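Local coordinates for putative exported protein (Bordetella pertussis, PDB 2DVZ), which probably serves as the periplasmic solute receptor of a tripartite tricarboxylate-type transport system and binds glutamate between its lobes, at residues A[178-186]-A[193-203]; A[211-219]-A[235-243]. All blocks are in the same frame, centred on the assembly; numbering follows the deposited sequence.

Interaction 1. Residues A[178-186]-A[193-203]. With GLU (glutamic acid), chain G.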
ATOM      1  N   SER A 178      -0.638   4.252   7.714  1.00 14.31           N
ATOM      2  CA  SER A 178       0.482   3.625   8.404  1.00 13.51           C
ATOM      3  C   SER A 178       1.423   4.628   9.091  1.00 14.03           C
ATOM      4  O   SER A 178       2.081   4.273  10.087  1.00 15.18           O
ATOM      5  CB  SER A 178       1.243   2.755   7.437  1.00 13.54           C
ATOM      6  OG  SER A 178       0.394   1.706   7.000  1.00 14.14           O
ATOM      7  N   GLY A 179       1.495   5.863   8.585  1.00 13.41           N
ATOM      8  CA  GLY A 179       2.226   6.941   9.269  1.00 13.02           C
ATOM      9  C   GLY A 179       1.998   6.926  10.781  1.00 12.76           C
ATOM     10  O   GLY A 179       2.938   6.660  11.556  1.00 13.25           O
ATOM     11  N   PRO A 180       0.778   7.275  11.226  1.00 12.36           N
ATOM     12  CA  PRO A 180       0.530   7.216  12.662  1.00 12.58           C
ATOM     13  C   PRO A 180       0.633   5.820  13.284  1.00 13.15           C
ATOM     14  O   PRO A 180       0.922   5.722  14.491  1.00 13.11           O
ATOM     15  CB  PRO A 180      -0.886   7.807  12.807  1.00 12.25           C
ATOM     16  CG  PRO A 180      -1.039   8.676  11.560  1.00 11.95           C
ATOM     17  CD  PRO A 180      -0.362   7.873  10.501  1.00 12.21           C
ATOM     18  N   ALA A 181       0.391   4.765  12.493  1.00 12.96           N
ATOM     19  CA  ALA A 181       0.504   3.417  13.017  1.00 13.36           C
ATOM     20  C   ALA A 181       1.960   3.080  13.352  1.00 13.72           C
ATOM     21  O   ALA A 181       2.245   2.534  14.411  1.00 13.76           O
ATOM     22  CB  ALA A 181      -0.115   2.389  12.050  1.00 12.91           C
ATOM     23  N   VAL A 182       2.883   3.420  12.453  1.00 14.59           N
ATOM     24  CA  VAL A 182       4.299   3.130  12.639  1.00 14.59           C
ATOM     25  C   VAL A 182       4.805   3.791  13.928  1.00 16.17           C
ATOM     26  O   VAL A 182       5.548   3.174  14.723  1.00 17.13           O
ATOM     27  CB  VAL A 182       5.145   3.514  11.360  1.00 14.83           C
ATOM     28  CG1 VAL A 182       6.655   3.601  11.673  1.00 14.22           C
ATOM     29  CG2 VAL A 182       4.876   2.547  10.188  1.00 12.79           C
ATOM     30  N   ALA A 183       4.380   5.031  14.160  1.00 16.55           N
ATOM     31  CA  ALA A 183       4.767   5.751  15.372  1.00 16.26           C
ATOM     32  C   ALA A 183       4.172   5.135  16.672  1.00 16.69           C
ATOM     33  O   ALA A 183       4.838   5.112  17.716  1.00 16.79           O
ATOM     34  CB  ALA A 183       4.425   7.230  15.248  1.00 16.26           C
ATOM     35  N   ASP A 184       2.933   4.649  16.631  1.00 16.19           N
ATOM     36  CA  ASP A 184       2.409   3.929  17.796  1.00 16.13           C
ATOM     37  C   ASP A 184       3.074   2.579  18.058  1.00 15.70           C
ATOM     38  O   ASP A 184       3.319   2.237  19.203  1.00 15.36           O
ATOM     39  CB  ASP A 184       0.892   3.807  17.740  1.00 16.29           C
ATOM     40  CG  ASP A 184       0.204   5.022  18.337  1.00 18.06           C
ATOM     41  OD1 ASP A 184       0.884   6.069  18.486  1.00 18.91           O
ATOM     42  OD2 ASP A 184      -1.007   4.937  18.651  1.00 20.29           O
ATOM     43  N   ALA A 185       3.374   1.833  16.993  1.00 15.71           N
ATOM     44  CA  ALA A 185       4.112   0.584  17.103  1.00 15.97           C
ATOM     45  C   ALA A 185       5.548   0.823  17.605  1.00 16.48           C
ATOM     46  O   ALA A 185       6.060   0.049  18.455  1.00 16.75           O
ATOM     47  CB  ALA A 185       4.113  -0.145  15.790  1.00 16.13           C
ATOM     48  N   VAL A 186       6.187   1.893  17.125  1.00 16.03           N
ATOM     49  CA  VAL A 186       7.516   2.237  17.626  1.00 16.39           C
ATOM     50  C   VAL A 186       7.431   2.646  19.117  1.00 17.24           C
ATOM     51  O   VAL A 186       8.317   2.314  19.907  1.00 17.23           O
ATOM     52  CB  VAL A 186       8.221   3.333  16.775  1.00 16.51           C
ATOM     53  CG1 VAL A 186       9.461   3.863  17.503  1.00 16.84           C
ATOM     54  CG2 VAL A 186       8.553   2.816  15.382  1.00 13.08           C
ATOM     55  N   ILE A 193       2.355  -4.351  14.116  1.00 11.33           N
ATOM     56  CA  ILE A 193       1.890  -3.542  13.008  1.00 11.15           C
ATOM     57  C   ILE A 193       1.894  -4.392  11.772  1.00 11.86           C
ATOM     58  O   ILE A 193       2.826  -5.161  11.540  1.00 12.67           O
ATOM     59  CB  ILE A 193       2.716  -2.245  12.810  1.00 11.56           C
ATOM     60  CG1 ILE A 193       2.007  -1.284  11.829  1.00 10.40           C
ATOM     61  CG2 ILE A 193       4.207  -2.539  12.455  1.00 12.37           C
ATOM     62  CD1 ILE A 193       2.718  -0.016  11.538  1.00  9.42           C
ATOM     63  N   PHE A 194       0.820  -4.290  10.994  1.00 11.74           N
ATOM     64  CA  PHE A 194       0.824  -4.814   9.633  1.00 10.55           C
ATOM     65  C   PHE A 194       1.016  -3.623   8.728  1.00 11.18           C
ATOM     66  O   PHE A 194       0.222  -2.687   8.770  1.00 11.64           O
ATOM     67  CB  PHE A 194      -0.486  -5.532   9.346  1.00  9.96           C
ATOM     68  CG  PHE A 194      -0.595  -6.865  10.031  1.00  8.23           C
ATOM     69  CD1 PHE A 194      -0.250  -8.043   9.353  1.00  7.42           C
ATOM     70  CD2 PHE A 194      -1.022  -6.956  11.357  1.00  8.31           C
ATOM     71  CE1 PHE A 194      -0.331  -9.273  10.003  1.00  8.68           C
ATOM     72  CE2 PHE A 194      -1.093  -8.217  12.028  1.00  6.90           C
ATOM     73  CZ  PHE A 194      -0.751  -9.353  11.354  1.00  7.85           C
ATOM     74  N   ASP A 195       2.097  -3.624   7.951  1.00 11.32           N
ATOM     75  CA  ASP A 195       2.408  -2.500   7.097  1.00 11.26           C
ATOM     76  C   ASP A 195       2.867  -2.902   5.695  1.00 11.71           C
ATOM     77  O   ASP A 195       3.153  -4.087   5.413  1.00 10.95           O
ATOM     78  CB  ASP A 195       3.476  -1.613   7.749  1.00 11.29           C
ATOM     79  CG  ASP A 195       3.456  -0.188   7.223  1.00 12.49           C
ATOM     80  OD1 ASP A 195       2.512   0.164   6.471  1.00 14.48           O
ATOM     81  OD2 ASP A 195       4.382   0.583   7.559  1.00 12.67           O
ATOM     82  N   ASN A 196       2.884  -1.891   4.821  1.00 11.84           N
ATOM     83  CA  ASN A 196       3.579  -1.950   3.565  1.00 11.81           C
ATOM     84  C   ASN A 196       4.973  -1.566   3.965  1.00 11.78           C
ATOM     85  O   ASN A 196       5.173  -0.664   4.772  1.00 12.45           O
ATOM     86  CB  ASN A 196       3.003  -0.944   2.534  1.00 12.30           C
ATOM     87  CG  ASN A 196       1.442  -0.792   2.616  1.00 11.68           C
ATOM     88  OD1 ASN A 196       0.947   0.272   2.998  1.00 13.33           O
ATOM     89  ND2 ASN A 196       0.702  -1.832   2.270  1.00  8.16           N
ATOM     90  N   LEU A 197       5.951  -2.258   3.400  1.00 11.84           N
ATOM     91  CA  LEU A 197       7.331  -2.180   3.884  1.00 10.95           C
ATOM     92  C   LEU A 197       7.979  -0.773   3.913  1.00 10.74           C
ATOM     93  O   LEU A 197       8.575  -0.420   4.923  1.00 11.78           O
ATOM     94  CB  LEU A 197       8.198  -3.285   3.216  1.00 10.96           C
ATOM     95  CG  LEU A 197       9.659  -3.525   3.676  1.00 11.26           C
ATOM     96  CD1 LEU A 197       9.857  -3.549   5.253  1.00  9.17           C
ATOM     97  CD2 LEU A 197      10.200  -4.776   2.999  1.00  9.36           C
ATOM     98  N   PRO A 198       7.863   0.035   2.833  1.00 10.13           N
ATOM     99  CA  PRO A 198       8.542   1.346   2.845  1.00  9.96           C
ATOM    100  C   PRO A 198       8.408   2.259   4.087  1.00 10.68           C
ATOM    101  O   PRO A 198       9.393   2.924   4.426  1.00 11.13           O
ATOM    102  CB  PRO A 198       8.022   2.030   1.573  1.00  8.41           C
ATOM    103  CG  PRO A 198       7.730   0.873   0.680  1.00  8.80           C
ATOM    104  CD  PRO A 198       7.185  -0.193   1.540  1.00  9.54           C
ATOM    105  N   SER A 199       7.231   2.337   4.718  1.00 11.83           N
ATOM    106  CA  SER A 199       7.042   3.217   5.895  1.00 13.07           C
ATOM    107  C   SER A 199       7.635   2.639   7.183  1.00 13.91           C
ATOM    108  O   SER A 199       8.023   3.388   8.093  1.00 15.16           O
ATOM    109  CB  SER A 199       5.558   3.589   6.133  1.00 12.81           C
ATOM    110  OG  SER A 199       4.700   2.518   5.804  1.00 13.19           O
ATOM    111  N   SER A 200       7.684   1.312   7.271  1.00 13.93           N
ATOM    112  CA  SER A 200       8.275   0.665   8.412  1.00 13.55           C
ATOM    113  C   SER A 200       9.775   0.506   8.215  1.00 13.42           C
ATOM    114  O   SER A 200      10.498   0.381   9.181  1.00 12.49           O
ATOM    115  CB  SER A 200       7.605  -0.702   8.630  1.00 13.72           C
ATOM    116  OG  SER A 200       6.286  -0.551   9.174  1.00 14.79           O
HETATM  117  N   MSE A 201      10.239   0.494   6.968  1.00 14.38           N
HETATM  118  CA  MSE A 201      11.667   0.270   6.664  1.00 15.61           C
HETATM  119  C   MSE A 201      12.691   1.071   7.471  1.00 16.46           C
HETATM  120  O   MSE A 201      13.620   0.449   7.986  1.00 16.98           O
HETATM  121  CB  MSE A 201      11.994   0.328   5.156  1.00 15.68           C
HETATM  122  CG  MSE A 201      13.460  -0.060   4.842  1.00 17.61           C
HETATM  123 SE   MSE A 201      13.839  -2.002   5.274  1.00 25.70          SE
HETATM  124  CE  MSE A 201      13.328  -2.820   3.566  1.00 21.84           C
ATOM    125  N   PRO A 202      12.555   2.427   7.575  1.00 16.80           N
ATOM    126  CA  PRO A 202      13.502   3.211   8.414  1.00 17.39           C
ATOM    127  C   PRO A 202      13.578   2.782   9.876  1.00 17.66           C
ATOM    128  O   PRO A 202      14.676   2.790  10.456  1.00 17.58           O
ATOM    129  CB  PRO A 202      12.961   4.654   8.321  1.00 17.34           C
ATOM    130  CG  PRO A 202      12.221   4.680   6.996  1.00 17.34           C
ATOM    131  CD  PRO A 202      11.580   3.312   6.903  1.00 17.00           C
ATOM    132  N   GLN A 203      12.426   2.433  10.461  1.00 17.53           N
ATOM    133  CA  GLN A 203      12.371   2.012  11.856  1.00 18.40           C
ATOM    134  C   GLN A 203      12.950   0.634  12.067  1.00 17.64           C
ATOM    135  O   GLN A 203      13.452   0.321  13.138  1.00 18.35           O
ATOM    136  CB  GLN A 203      10.944   2.011  12.403  1.00 18.76           C
ATOM    137  CG  GLN A 203      10.148   3.286  12.145  1.00 22.16           C
ATOM    138  CD  GLN A 203      10.825   4.551  12.639  1.00 25.32           C
ATOM    139  OE1 GLN A 203      11.529   4.561  13.672  1.00 25.92           O
ATOM    140  NE2 GLN A 203      10.610   5.651  11.890  1.00 27.31           N
TER
HETATM  141  N   GLU G1055      -2.579   0.605   3.299  1.00 11.71           N
HETATM  142  CA  GLU G1055      -2.266   1.421   2.110  1.00 11.29           C
HETATM  143  C   GLU G1055      -2.106   0.570   0.861  1.00 12.00           C
HETATM  144  O   GLU G1055      -1.055   0.467   0.220  1.00 12.47           O
HETATM  145  CB  GLU G1055      -1.076   2.338   2.379  1.00 11.17           C
HETATM  146  CG  GLU G1055      -1.172   3.026   3.753  1.00  8.76           C
HETATM  147  CD  GLU G1055      -0.517   4.374   3.811  1.00  9.91           C
HETATM  148  OE1 GLU G1055       0.002   4.797   2.756  1.00 10.90           O
HETATM  149  OE2 GLU G1055      -0.540   5.040   4.907  1.00 10.40           O
HETATM  150  OXT GLU G1055      -3.109  -0.016   0.424  1.00 12.13           O
HETATM  151  O   HOH W   1      -0.300   0.033   9.475  1.00 10.13           O

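Interaction 2. Residues A[211-219]-A[235-243]. With GLU (glutamic acid), chain G.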
ATOM      1  N   ALA A 211      11.012  -6.832  12.211  1.00 13.09           N
ATOM      2  CA  ALA A 211      10.179  -7.460  11.198  1.00 12.46           C
ATOM      3  C   ALA A 211      10.154  -8.990  11.366  1.00 12.23           C
ATOM      4  O   ALA A 211      11.207  -9.632  11.518  1.00 12.34           O
ATOM      5  CB  ALA A 211      10.689  -7.082   9.824  1.00 12.68           C
HETATM    6  N   MSE A 212       8.958  -9.562  11.350  1.00 11.21           N
HETATM    7  CA  MSE A 212       8.820 -10.989  11.529  1.00 11.67           C
HETATM    8  C   MSE A 212       8.781 -11.771  10.236  1.00 10.71           C
HETATM    9  O   MSE A 212       9.295 -12.894  10.172  1.00 11.12           O
HETATM   10  CB  MSE A 212       7.591 -11.323  12.409  1.00 12.37           C
HETATM   11  CG  MSE A 212       7.753 -10.888  13.869  1.00 15.67           C
HETATM   12 SE   MSE A 212       9.171 -11.820  14.905  1.00 26.64          SE
HETATM   13  CE  MSE A 212      10.686 -10.674  14.499  1.00 23.65           C
ATOM     14  N   ALA A 213       8.128 -11.188   9.230  1.00  9.97           N
ATOM     15  CA  ALA A 213       8.024 -11.745   7.874  1.00  9.42           C
ATOM     16  C   ALA A 213       7.709 -10.616   6.901  1.00  9.23           C
ATOM     17  O   ALA A 213       7.178  -9.596   7.295  1.00  9.26           O
ATOM     18  CB  ALA A 213       6.936 -12.807   7.805  1.00  8.05           C
ATOM     19  N   ILE A 214       8.045 -10.797   5.632  1.00  9.85           N
ATOM     20  CA  ILE A 214       7.705  -9.838   4.577  1.00 10.07           C
ATOM     21  C   ILE A 214       6.871 -10.595   3.553  1.00 10.47           C
ATOM     22  O   ILE A 214       7.015 -11.829   3.429  1.00 10.28           O
ATOM     23  CB  ILE A 214       8.955  -9.159   3.872  1.00 10.22           C
ATOM     24  CG1 ILE A 214       9.907 -10.196   3.255  1.00 10.28           C
ATOM     25  CG2 ILE A 214       9.693  -8.217   4.808  1.00  9.46           C
ATOM     26  CD1 ILE A 214      10.912  -9.583   2.258  1.00  9.99           C
ATOM     27  N   ALA A 215       5.976  -9.887   2.867  1.00 10.41           N
ATOM     28  CA  ALA A 215       5.254 -10.485   1.731  1.00 11.27           C
ATOM     29  C   ALA A 215       5.940 -10.094   0.391  1.00 11.58           C
ATOM     30  O   ALA A 215       5.901  -8.960  -0.043  1.00 11.89           O
ATOM     31  CB  ALA A 215       3.763 -10.145   1.756  1.00 10.64           C
ATOM     32  N   TRP A 216       6.616 -11.051  -0.215  1.00 12.43           N
ATOM     33  CA  TRP A 216       7.527 -10.794  -1.325  1.00 12.80           C
ATOM     34  C   TRP A 216       7.958 -12.155  -1.874  1.00 13.07           C
ATOM     35  O   TRP A 216       7.891 -13.165  -1.160  1.00 13.00           O
ATOM     36  CB  TRP A 216       8.727  -9.983  -0.837  1.00 12.35           C
ATOM     37  CG  TRP A 216       9.453  -9.210  -1.892  1.00 12.78           C
ATOM     38  CD1 TRP A 216      10.779  -9.350  -2.259  1.00 13.19           C
ATOM     39  CD2 TRP A 216       8.921  -8.151  -2.720  1.00 12.09           C
ATOM     40  NE1 TRP A 216      11.100  -8.446  -3.247  1.00 13.40           N
ATOM     41  CE2 TRP A 216       9.981  -7.699  -3.551  1.00 14.20           C
ATOM     42  CE3 TRP A 216       7.666  -7.545  -2.834  1.00  9.71           C
ATOM     43  CZ2 TRP A 216       9.810  -6.670  -4.490  1.00 13.50           C
ATOM     44  CZ3 TRP A 216       7.483  -6.547  -3.775  1.00 12.71           C
ATOM     45  CH2 TRP A 216       8.555  -6.106  -4.584  1.00 13.39           C
ATOM     46  N   PRO A 217       8.345 -12.211  -3.160  1.00 13.59           N
ATOM     47  CA  PRO A 217       8.818 -13.509  -3.671  1.00 14.17           C
ATOM     48  C   PRO A 217      10.075 -14.031  -3.002  1.00 13.31           C
ATOM     49  O   PRO A 217      10.246 -15.215  -2.892  1.00 14.60           O
ATOM     50  CB  PRO A 217       9.060 -13.239  -5.188  1.00 14.27           C
ATOM     51  CG  PRO A 217       8.241 -12.031  -5.502  1.00 15.21           C
ATOM     52  CD  PRO A 217       8.285 -11.190  -4.223  1.00 14.22           C
ATOM     53  N   THR A 218      10.951 -13.161  -2.560  1.00 13.08           N
ATOM     54  CA  THR A 218      12.167 -13.600  -1.945  1.00 13.78           C
ATOM     55  C   THR A 218      12.459 -12.696  -0.755  1.00 13.19           C
ATOM     56  O   THR A 218      11.762 -11.687  -0.552  1.00 12.93           O
ATOM     57  CB  THR A 218      13.398 -13.584  -2.945  1.00 13.78           C
ATOM     58  OG1 THR A 218      13.779 -12.241  -3.255  1.00 15.44           O
ATOM     59  CG2 THR A 218      13.100 -14.343  -4.245  1.00 14.77           C
ATOM     60  N   ARG A 219      13.479 -13.073   0.019  1.00 12.30           N
ATOM     61  CA  ARG A 219      14.143 -12.148   0.933  1.00 11.50           C
ATOM     62  C   ARG A 219      14.682 -10.910   0.214  1.00 11.89           C
ATOM     63  O   ARG A 219      15.097 -10.965  -0.957  1.00 12.25           O
ATOM     64  CB  ARG A 219      15.282 -12.856   1.678  1.00 10.90           C
ATOM     65  CG  ARG A 219      14.794 -14.083   2.488  1.00 10.91           C
ATOM     66  CD  ARG A 219      15.983 -14.985   2.974  1.00 10.37           C
ATOM     67  NE  ARG A 219      15.479 -16.065   3.798  1.00  5.69           N
ATOM     68  CZ  ARG A 219      15.366 -15.987   5.129  1.00  8.82           C
ATOM     69  NH1 ARG A 219      15.778 -14.880   5.779  1.00  7.39           N
ATOM     70  NH2 ARG A 219      14.856 -17.019   5.823  1.00  8.06           N
ATOM     71  N   PRO A 235       2.418 -19.614   2.682  1.00 16.93           N
ATOM     72  CA  PRO A 235       2.458 -19.011   1.351  1.00 17.49           C
ATOM     73  C   PRO A 235       1.182 -18.248   0.918  1.00 17.84           C
ATOM     74  O   PRO A 235       1.267 -17.367   0.073  1.00 18.39           O
ATOM     75  CB  PRO A 235       2.743 -20.217   0.403  1.00 17.98           C
ATOM     76  CG  PRO A 235       2.361 -21.453   1.187  1.00 17.77           C
ATOM     77  CD  PRO A 235       2.626 -21.086   2.630  1.00 17.08           C
ATOM     78  N   VAL A 236       0.025 -18.552   1.488  1.00 18.82           N
ATOM     79  CA  VAL A 236      -1.220 -17.811   1.162  1.00 18.93           C
ATOM     80  C   VAL A 236      -1.072 -16.356   1.568  1.00 17.96           C
ATOM     81  O   VAL A 236      -1.702 -15.479   0.981  1.00 18.87           O
ATOM     82  CB  VAL A 236      -2.542 -18.448   1.823  1.00 19.72           C
ATOM     83  CG1 VAL A 236      -2.671 -18.104   3.309  1.00 21.31           C
ATOM     84  CG2 VAL A 236      -3.834 -17.970   1.126  1.00 20.28           C
ATOM     85  N   LEU A 237      -0.223 -16.109   2.564  1.00 16.60           N
ATOM     86  CA  LEU A 237      -0.045 -14.757   3.088  1.00 15.43           C
ATOM     87  C   LEU A 237       1.011 -13.966   2.317  1.00 15.03           C
ATOM     88  O   LEU A 237       1.166 -12.787   2.526  1.00 15.09           O
ATOM     89  CB  LEU A 237       0.274 -14.820   4.588  1.00 14.49           C
ATOM     90  CG  LEU A 237      -0.779 -15.457   5.523  1.00 13.84           C
ATOM     91  CD1 LEU A 237      -0.277 -15.420   6.982  1.00 13.23           C
ATOM     92  CD2 LEU A 237      -2.209 -14.830   5.433  1.00 11.23           C
ATOM     93  N   ASN A 238       1.711 -14.619   1.393  1.00 14.73           N
ATOM     94  CA  ASN A 238       2.837 -14.004   0.725  1.00 15.32           C
ATOM     95  C   ASN A 238       2.454 -13.141  -0.487  1.00 15.26           C
ATOM     96  O   ASN A 238       3.022 -13.283  -1.570  1.00 15.46           O
ATOM     97  CB  ASN A 238       3.846 -15.102   0.346  1.00 15.54           C
ATOM     98  CG  ASN A 238       5.236 -14.570   0.155  1.00 15.95           C
ATOM     99  OD1 ASN A 238       5.630 -13.558   0.776  1.00 16.09           O
ATOM    100  ND2 ASN A 238       6.013 -15.246  -0.714  1.00 14.18           N
ATOM    101  N   GLN A 239       1.511 -12.220  -0.271  1.00 15.39           N
ATOM    102  CA  GLN A 239       0.966 -11.323  -1.310  1.00 15.26           C
ATOM    103  C   GLN A 239       1.470  -9.875  -1.175  1.00 13.92           C
ATOM    104  O   GLN A 239       1.158  -9.177  -0.218  1.00 14.66           O
ATOM    105  CB  GLN A 239      -0.564 -11.344  -1.294  1.00 15.66           C
ATOM    106  CG  GLN A 239      -1.152 -12.710  -1.583  1.00 20.58           C
ATOM    107  CD  GLN A 239      -1.088 -13.124  -3.086  1.00 26.48           C
ATOM    108  OE1 GLN A 239      -0.561 -12.380  -3.959  1.00 25.90           O
ATOM    109  NE2 GLN A 239      -1.610 -14.342  -3.378  1.00 28.68           N
ATOM    110  N   PRO A 240       2.282  -9.420  -2.124  1.00 12.97           N
ATOM    111  CA  PRO A 240       2.625  -8.001  -2.080  1.00 11.99           C
ATOM    112  C   PRO A 240       1.508  -7.091  -2.594  1.00 11.36           C
ATOM    113  O   PRO A 240       0.445  -7.555  -3.047  1.00 10.46           O
ATOM    114  CB  PRO A 240       3.842  -7.912  -2.983  1.00 11.99           C
ATOM    115  CG  PRO A 240       3.795  -9.146  -3.857  1.00 12.22           C
ATOM    116  CD  PRO A 240       2.950 -10.160  -3.209  1.00 12.73           C
ATOM    117  N   VAL A 241       1.776  -5.795  -2.512  1.00 11.21           N
ATOM    118  CA  VAL A 241       0.891  -4.758  -3.041  1.00 10.05           C
ATOM    119  C   VAL A 241       1.630  -3.973  -4.158  1.00 10.75           C
ATOM    120  O   VAL A 241       2.651  -4.452  -4.710  1.00 10.67           O
ATOM    121  CB  VAL A 241       0.350  -3.844  -1.892  1.00  9.53           C
ATOM    122  CG1 VAL A 241      -0.436  -4.663  -0.904  1.00  7.24           C
ATOM    123  CG2 VAL A 241       1.465  -3.022  -1.196  1.00  7.12           C
ATOM    124  N   TRP A 242       1.107  -2.796  -4.496  1.00 10.50           N
ATOM    125  CA  TRP A 242       1.674  -1.934  -5.527  1.00 11.47           C
ATOM    126  C   TRP A 242       1.101  -0.532  -5.380  1.00 12.48           C
ATOM    127  O   TRP A 242       0.099  -0.328  -4.671  1.00 13.42           O
ATOM    128  CB  TRP A 242       1.488  -2.463  -6.981  1.00 10.86           C
ATOM    129  CG  TRP A 242       0.120  -3.099  -7.361  1.00 10.13           C
ATOM    130  CD1 TRP A 242      -0.062  -4.357  -7.820  1.00  8.97           C
ATOM    131  CD2 TRP A 242      -1.197  -2.490  -7.320  1.00  9.59           C
ATOM    132  NE1 TRP A 242      -1.388  -4.585  -8.078  1.00  9.63           N
ATOM    133  CE2 TRP A 242      -2.111  -3.453  -7.803  1.00  9.19           C
ATOM    134  CE3 TRP A 242      -1.683  -1.220  -6.942  1.00 10.98           C
ATOM    135  CZ2 TRP A 242      -3.518  -3.224  -7.869  1.00  8.14           C
ATOM    136  CZ3 TRP A 242      -3.106  -0.979  -6.999  1.00  9.92           C
ATOM    137  CH2 TRP A 242      -3.994  -1.991  -7.472  1.00  8.93           C
ATOM    138  N   TYR A 243       1.785   0.414  -6.018  1.00 12.60           N
ATOM    139  CA  TYR A 243       1.396   1.816  -6.073  1.00 13.40           C
ATOM    140  C   TYR A 243       1.451   2.310  -7.513  1.00 13.35           C
ATOM    141  O   TYR A 243       2.417   2.067  -8.205  1.00 13.43           O
ATOM    142  CB  TYR A 243       2.316   2.667  -5.159  1.00 13.45           C
ATOM    143  CG  TYR A 243       2.151   2.196  -3.742  1.00 14.19           C
ATOM    144  CD1 TYR A 243       1.131   2.731  -2.929  1.00 12.79           C
ATOM    145  CD2 TYR A 243       2.951   1.150  -3.232  1.00 12.41           C
ATOM    146  CE1 TYR A 243       0.926   2.255  -1.632  1.00 12.25           C
ATOM    147  CE2 TYR A 243       2.775   0.687  -1.922  1.00 10.89           C
ATOM    148  CZ  TYR A 243       1.754   1.224  -1.136  1.00 12.38           C
ATOM    149  OH  TYR A 243       1.560   0.749   0.144  1.00 12.23           O
TER
HETATM  150  N   GLU G1055      -2.579   0.605   3.299  1.00 11.71           N
HETATM  151  CA  GLU G1055      -2.266   1.421   2.110  1.00 11.29           C
HETATM  152  C   GLU G1055      -2.106   0.570   0.861  1.00 12.00           C
HETATM  153  O   GLU G1055      -1.055   0.467   0.220  1.00 12.47           O
HETATM  154  CB  GLU G1055      -1.076   2.338   2.379  1.00 11.17           C
HETATM  155  CG  GLU G1055      -1.172   3.026   3.753  1.00  8.76           C
HETATM  156  CD  GLU G1055      -0.517   4.374   3.811  1.00  9.91           C
HETATM  157  OE1 GLU G1055       0.002   4.797   2.756  1.00 10.90           O
HETATM  158  OE2 GLU G1055      -0.540   5.040   4.907  1.00 10.40           O
HETATM  159  OXT GLU G1055      -3.109  -0.016   0.424  1.00 12.13           O

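Interaction 1. Residues A[178-186]-A[193-203]
Ser178 and Asp195 join the N-terminal turn of helix 178-187 to the end of strand 192-196, a largely buried helix-on-sheet contact beside the bound glutamate, in the periplasmic binding protein fold. The hydroxyl Ser178 OG donates to Asp195 OD1 over 2.7 Å, approaching from above the carboxylate plane, 48° out of it. With OG placed beside its own backbone N, Ser178 reaches the aspartate while its amide serves the ligand: Ser178 N donates to OE2 of the glutamate at 2.9 Å. Serine suits this place because its short hydroxyl can donate to Asp195 OD1 and accept from a water, leaving the backbone N to the ligand. The same water also donates to the carbonyl oxygen of Phe194. Asp195 is a buried acid satisfied by several donors. Its OD2 takes Ser200 OG on the anti lone pair at 2.7 Å and Ser199 OG on the syn side at 2.6 Å, so the two serines that follow the strand are tied back to it. These bonds probably disperse the carboxylate charge and fix its rotation.

Beyond this polar end the contact turns apolar. Val182 spreads its two methyls: CG2 lies across the aspartate, 3.3 Å from Asp195 OD2, and CG1 meets Gln203 CG. The extended Ile193 slides its CD1 under the helix, 3.6 Å from Val182 CG2 and against Ala181 CB, while Ala185 CB rests on Ile193 CB; alanine's small methyl lets the backbones come close. At the outer end Val186 CG2 touches the bent Gln203 at CG.

Between N-to-C directions, the axis of 178-186 makes 137° with 193-196 and 31° with 197-203. The strand itself pairs with strands 145-148 and 106-121, and Phe194, on the other side of the sheet, makes edge-to-face contacts with Tyr146 of strand 145-148 and Phe162 of helix 154-166.

Interaction 2. Residues A[211-219]-A[235-243]
Asn238 and Trp216 are joined by two hydrogen bonds between the asparagine amide and the tryptophan backbone. Trp216 N donates to Asn238 OD1 at 2.9 Å with an N-H...O angle of 159°, and Asn238 ND2 returns a bond to Trp216 O at 2.8 Å, more bent at 136°. Neither donor lies in the plane of the carbonyl it meets; each comes in from well above it. CG of Asn238 stands anti to its backbone N, which carries the amide across to the Trp216 backbone. Asparagine suits the place because one flat group offers both an acceptor and a donor to a single residue's main chain.

Asn238 is also the centre of an inverse gamma turn, and the small Ala215 fits against this bend: its CB lies 3.4 Å from Gln239 O and also near Leu237 O. Farther along, Pro240 CB meets Trp216 at the ring edge, 3.8 Å from CE3, while Pro217 CD lies over one face of the indole. Strand 241-248 then leads away to Tyr243, whose OH makes a weak hydrogen bond to O of the bound glutamate.

The chemistry is that of a side chain standing in for main-chain pairing: the amide bonds to the backbone of Trp216, Pro240 gives apolar packing at the indole edge, and Ala215's small methyl allows the close approach to the backbone of the turn.

Overall arrangement
From the N terminus, interaction 1 comes first: helix 178-187 leads through a short connection into strand 192-196 and helix 197-205, and the contact folds these successive elements together. Strand 210-215 follows, and interaction 2 then closes a longer loop without helix or strand before strand 241-248. The two are in series, neither nesting nor crossing, with centres about 15 Å apart. They meet where Leu197 CD2 packs on Ile214 CG2 and where Asn196 lies beside Val241 and Tyr243. Strands 192-196, 210-215 and 241-248 all pair with strand 106-121, so both contacts build on one sheet and reach the same bound glutamate.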